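Local coordinates for protein beta-glucoside phosphorylase BglX (PDB 5VQE) that probably cleaves beta-glucosides with phosphate as the acceptor, as a phosphorylase of glycoside hydrolase family 3, at residues T191-R203 against S210-Y223. Residues are numbered along the deposited sequence; the frame is centred on the assembly and turned at random.
With G2F (2-deoxy-2-fluoro-alpha-D-glucopyranose), chain B.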
# COMPACT_ATOMS: atom_id res chain seq x y z
N THR A 191 -7.27 7.31 3.48
CA THR A 191 -7.89 6.84 2.24
C THR A 191 -8.10 5.35 2.36
O THR A 191 -7.13 4.59 2.35
CB THR A 191 -7.00 7.13 1.04
OG1 THR A 191 -6.52 8.48 1.10
CG2 THR A 191 -7.75 6.90 -0.29
N ILE A 192 -9.35 4.90 2.42
CA ILE A 192 -9.60 3.46 2.35
C ILE A 192 -9.60 3.02 0.89
O ILE A 192 -10.22 3.66 0.03
CB ILE A 192 -10.91 3.08 3.06
CG1 ILE A 192 -12.09 3.93 2.59
CG2 ILE A 192 -10.71 3.17 4.58
CD1 ILE A 192 -13.43 3.53 3.24
N LYS A 193 -8.87 1.94 0.60
CA LYS A 193 -8.67 1.42 -0.75
C LYS A 193 -8.53 -0.09 -0.65
O LYS A 193 -8.24 -0.62 0.42
CB LYS A 193 -7.44 2.07 -1.41
CG LYS A 193 -6.09 1.71 -0.78
CD LYS A 193 -4.96 2.53 -1.40
CE LYS A 193 -3.59 2.01 -0.99
NZ LYS A 193 -2.46 2.89 -1.44
N HIS A 194 -8.73 -0.81 -1.76
CA HIS A 194 -9.07 -0.33 -3.10
C HIS A 194 -10.51 -0.73 -3.45
O HIS A 194 -10.81 -1.90 -3.63
CB HIS A 194 -8.12 -0.95 -4.14
CG HIS A 194 -6.67 -0.70 -3.88
ND1 HIS A 194 -5.90 -1.54 -3.09
CD2 HIS A 194 -5.83 0.27 -4.31
CE1 HIS A 194 -4.66 -1.09 -3.04
NE2 HIS A 194 -4.59 0.01 -3.77
N PHE A 195 -11.40 0.23 -3.53
CA PHE A 195 -12.82 -0.07 -3.71
C PHE A 195 -13.09 -0.44 -5.16
O PHE A 195 -12.58 0.22 -6.08
CB PHE A 195 -13.64 1.14 -3.29
CG PHE A 195 -15.11 1.03 -3.59
CD1 PHE A 195 -15.63 1.57 -4.76
CD2 PHE A 195 -15.98 0.44 -2.69
CE1 PHE A 195 -16.98 1.48 -5.04
CE2 PHE A 195 -17.34 0.35 -2.97
CZ PHE A 195 -17.83 0.87 -4.14
N PRO A 196 -13.93 -1.46 -5.43
CA PRO A 196 -14.81 -2.25 -4.56
C PRO A 196 -14.18 -3.46 -3.87
O PRO A 196 -14.91 -4.23 -3.26
CB PRO A 196 -15.90 -2.71 -5.53
CG PRO A 196 -15.18 -2.92 -6.78
CD PRO A 196 -14.21 -1.75 -6.84
N GLY A 197 -12.87 -3.63 -3.99
CA GLY A 197 -12.18 -4.61 -3.17
C GLY A 197 -11.27 -5.55 -3.92
O GLY A 197 -11.74 -6.43 -4.65
N ASP A 198 -9.96 -5.40 -3.74
CA ASP A 198 -9.05 -6.38 -4.31
C ASP A 198 -8.96 -7.60 -3.40
O ASP A 198 -9.38 -7.59 -2.23
CB ASP A 198 -7.67 -5.77 -4.54
CG ASP A 198 -7.00 -6.33 -5.78
OD1 ASP A 198 -7.35 -7.47 -6.18
OD2 ASP A 198 -6.15 -5.63 -6.38
N GLY A 199 -8.41 -8.68 -3.95
CA GLY A 199 -8.13 -9.89 -3.20
C GLY A 199 -8.96 -11.10 -3.57
O GLY A 199 -8.67 -12.19 -3.06
N VAL A 200 -9.99 -10.96 -4.40
CA VAL A 200 -10.76 -12.11 -4.88
C VAL A 200 -10.13 -12.70 -6.13
O VAL A 200 -9.87 -13.91 -6.20
CB VAL A 200 -12.23 -11.68 -5.13
CG1 VAL A 200 -13.05 -12.83 -5.67
CG2 VAL A 200 -12.86 -11.15 -3.84
N ASP A 201 -9.89 -11.86 -7.12
CA ASP A 201 -9.16 -12.22 -8.32
C ASP A 201 -7.71 -12.55 -7.96
O ASP A 201 -7.24 -12.32 -6.84
CB ASP A 201 -9.22 -11.05 -9.31
CG ASP A 201 -9.12 -11.49 -10.77
OD1 ASP A 201 -8.61 -12.61 -11.04
OD2 ASP A 201 -9.54 -10.69 -11.64
N TYR A 202 -6.98 -13.11 -8.94
CA TYR A 202 -5.55 -13.38 -8.81
C TYR A 202 -4.72 -12.50 -9.73
O TYR A 202 -3.53 -12.77 -9.95
CB TYR A 202 -5.23 -14.85 -9.07
CG TYR A 202 -5.69 -15.38 -10.41
CD1 TYR A 202 -7.02 -15.69 -10.64
CD2 TYR A 202 -4.78 -15.59 -11.45
CE1 TYR A 202 -7.45 -16.17 -11.86
CE2 TYR A 202 -5.20 -16.07 -12.68
CZ TYR A 202 -6.54 -16.37 -12.88
OH TYR A 202 -6.98 -16.86 -14.09
N ARG A 203 -5.31 -11.44 -10.27
CA ARG A 203 -4.66 -10.63 -11.28
C ARG A 203 -4.57 -9.17 -10.82
O ARG A 203 -5.28 -8.74 -9.91
CB ARG A 203 -5.41 -10.77 -12.62
CG ARG A 203 -5.36 -12.22 -13.13
CD ARG A 203 -6.35 -12.49 -14.26
NE ARG A 203 -7.73 -12.23 -13.86
CZ ARG A 203 -8.75 -12.17 -14.71
NH1 ARG A 203 -8.56 -12.35 -16.01
NH2 ARG A 203 -9.97 -11.91 -14.27
N SER A 210 -9.21 -6.07 -13.17
CA SER A 210 -9.44 -7.30 -12.43
C SER A 210 -10.87 -7.31 -11.88
O SER A 210 -11.58 -6.30 -11.88
CB SER A 210 -8.40 -7.45 -11.32
OG SER A 210 -8.49 -6.41 -10.36
N VAL A 211 -11.31 -8.49 -11.43
CA VAL A 211 -12.73 -8.74 -11.20
C VAL A 211 -12.94 -9.35 -9.82
O VAL A 211 -12.39 -10.42 -9.52
CB VAL A 211 -13.32 -9.66 -12.29
CG1 VAL A 211 -14.82 -9.81 -12.12
CG2 VAL A 211 -13.01 -9.10 -13.66
N ASN A 212 -13.73 -8.67 -9.00
CA ASN A 212 -14.26 -9.21 -7.75
C ASN A 212 -15.57 -9.91 -8.11
O ASN A 212 -16.59 -9.26 -8.36
CB ASN A 212 -14.45 -8.07 -6.74
CG ASN A 212 -14.92 -8.55 -5.38
OD1 ASN A 212 -15.75 -9.45 -5.27
ND2 ASN A 212 -14.39 -7.93 -4.33
N ASN A 213 -15.54 -11.24 -8.17
CA ASN A 213 -16.65 -12.02 -8.72
C ASN A 213 -17.49 -12.69 -7.65
O ASN A 213 -18.26 -13.62 -7.95
CB ASN A 213 -16.12 -13.05 -9.72
CG ASN A 213 -15.32 -14.15 -9.07
OD1 ASN A 213 -14.59 -13.92 -8.10
ND2 ASN A 213 -15.45 -15.36 -9.59
N LEU A 214 -17.38 -12.26 -6.40
CA LEU A 214 -18.29 -12.72 -5.37
C LEU A 214 -19.73 -12.41 -5.78
O LEU A 214 -19.99 -11.49 -6.55
CB LEU A 214 -17.96 -12.05 -4.03
CG LEU A 214 -16.57 -12.32 -3.43
CD1 LEU A 214 -16.39 -11.54 -2.12
CD2 LEU A 214 -16.35 -13.81 -3.18
N SER A 215 -20.66 -13.22 -5.28
CA SER A 215 -22.06 -12.86 -5.39
C SER A 215 -22.29 -11.54 -4.68
O SER A 215 -21.50 -11.10 -3.84
CB SER A 215 -22.94 -13.95 -4.78
OG SER A 215 -22.83 -13.95 -3.37
N ALA A 216 -23.39 -10.87 -5.04
CA ALA A 216 -23.73 -9.62 -4.37
C ALA A 216 -23.82 -9.83 -2.86
O ALA A 216 -23.27 -9.03 -2.09
CB ALA A 216 -25.04 -9.06 -4.92
N ASP A 217 -24.48 -10.90 -2.43
CA ASP A 217 -24.61 -11.18 -1.00
C ASP A 217 -23.26 -11.48 -0.37
O ASP A 217 -22.95 -10.98 0.72
CB ASP A 217 -25.56 -12.36 -0.77
CG ASP A 217 -27.03 -11.98 -0.88
OD1 ASP A 217 -27.34 -10.77 -0.92
OD2 ASP A 217 -27.88 -12.90 -0.92
N GLU A 218 -22.44 -12.31 -1.01
CA GLU A 218 -21.11 -12.60 -0.49
C GLU A 218 -20.29 -11.32 -0.35
O GLU A 218 -19.61 -11.13 0.66
CB GLU A 218 -20.37 -13.59 -1.39
CG GLU A 218 -20.91 -15.01 -1.36
CD GLU A 218 -20.33 -15.89 -2.47
OE1 GLU A 218 -19.82 -15.35 -3.48
OE2 GLU A 218 -20.39 -17.13 -2.33
N TRP A 219 -20.32 -10.46 -1.38
CA TRP A 219 -19.57 -9.21 -1.32
C TRP A 219 -20.09 -8.34 -0.18
O TRP A 219 -19.31 -7.83 0.64
CB TRP A 219 -19.67 -8.46 -2.65
CG TRP A 219 -18.84 -7.20 -2.69
CD1 TRP A 219 -17.55 -7.10 -3.10
CD2 TRP A 219 -19.24 -5.87 -2.30
NE1 TRP A 219 -17.11 -5.80 -2.99
CE2 TRP A 219 -18.13 -5.03 -2.51
CE3 TRP A 219 -20.42 -5.32 -1.80
CZ2 TRP A 219 -18.17 -3.66 -2.22
CZ3 TRP A 219 -20.46 -3.96 -1.52
CH2 TRP A 219 -19.34 -3.15 -1.73
N MET A 220 -21.41 -8.19 -0.09
CA MET A 220 -21.99 -7.36 0.95
C MET A 220 -21.55 -7.84 2.34
O MET A 220 -21.26 -7.02 3.22
CB MET A 220 -23.52 -7.37 0.82
CG MET A 220 -24.21 -6.21 1.50
SD MET A 220 -23.62 -4.60 0.89
CE MET A 220 -24.14 -4.61 -0.81
N ASP A 221 -21.47 -9.15 2.54
CA ASP A 221 -21.14 -9.71 3.85
C ASP A 221 -19.66 -9.61 4.20
O ASP A 221 -19.31 -9.81 5.37
CB ASP A 221 -21.55 -11.19 3.93
CG ASP A 221 -23.03 -11.42 3.71
OD1 ASP A 221 -23.85 -10.52 4.00
OD2 ASP A 221 -23.38 -12.52 3.24
N THR A 222 -18.79 -9.34 3.23
CA THR A 222 -17.36 -9.26 3.50
C THR A 222 -16.84 -7.86 3.19
O THR A 222 -16.66 -7.04 4.11
CB THR A 222 -16.62 -10.34 2.69
OG1 THR A 222 -16.88 -10.18 1.29
CG2 THR A 222 -17.11 -11.73 3.12
N TYR A 223 -16.60 -7.54 1.92
CA TYR A 223 -16.11 -6.21 1.57
C TYR A 223 -17.08 -5.12 2.03
O TYR A 223 -16.66 -4.11 2.61
CB TYR A 223 -15.86 -6.11 0.06
CG TYR A 223 -14.65 -6.89 -0.36
CD1 TYR A 223 -13.39 -6.32 -0.35
CD2 TYR A 223 -14.76 -8.22 -0.74
CE1 TYR A 223 -12.27 -7.05 -0.72
CE2 TYR A 223 -13.65 -8.95 -1.11
CZ TYR A 223 -12.41 -8.36 -1.10
OH TYR A 223 -11.30 -9.09 -1.47
C1 G2F B . -3.12 3.15 -7.67
C2 G2F B . -2.82 2.06 -6.60
C3 G2F B . -3.02 2.71 -5.19
C4 G2F B . -2.12 3.98 -5.10
C5 G2F B . -2.52 4.95 -6.26
C6 G2F B . -1.59 6.22 -6.27
O3 G2F B . -2.53 1.80 -4.24
O4 G2F B . -2.44 4.63 -3.90
O5 G2F B . -2.30 4.28 -7.49
O6 G2F B . -0.25 5.80 -6.26
F2 G2F B . -3.69 1.03 -6.73
O HOH W 1 -9.22 -7.83 -8.02
O HOH W 2 -6.17 -6.16 -9.05
O HOH W 3 -11.70 -14.92 -8.27
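Y223 reaches from its helix into the loop 196-200, where its ring lies against G197 and V200. CB and CG lie near the carbonyl oxygen of P196. CD1 and CE1 run past the CA of G197, CE1 at 3.5 Å. A side chain at G197 would clash with this ring. CE2 meets V200 CG2 at 3.6 Å, obliquely. CZ lies 3.3 Å from D198 O. At the tip, OH donates to D198 O at 2.6 Å, from above the carbonyl plane. N212 ND2 sits over one ring face, toward the rim, and donates to G197 O (3.1 Å). W219 NE1 donates to P196 O at 2.7 Å, with the oxygen in the indole plane. Three successive carbonyls, 196 to 198, are thus held by three side chains.

Further along, D201 OD2 accepts from V211 N (2.8 Å) with its anti lone pair. R203 grips the same carboxylate side-on, NE to OD1 and NH2 to OD2. The D201 CG lies anti to the backbone N (chi1 -152°), which turns the carboxylate to V211. An alanine here would remove the carboxylate, and would probably leave V211 N and the R203 guanidinium without their partner. Two waters link the D198 carboxylate to S210 OG.

Upstream, K193 NZ donates to O3 and O4 of the bound sugar, and H194 NE2 is hydrogen-bonded to O3. Strand 191-195 and strand 210-211 both pair in parallel with strand 237-244 in the TIM-barrel-type domain. Helix 268-278 packs on F195 and P196, and helix 246-252 on V211 and W219.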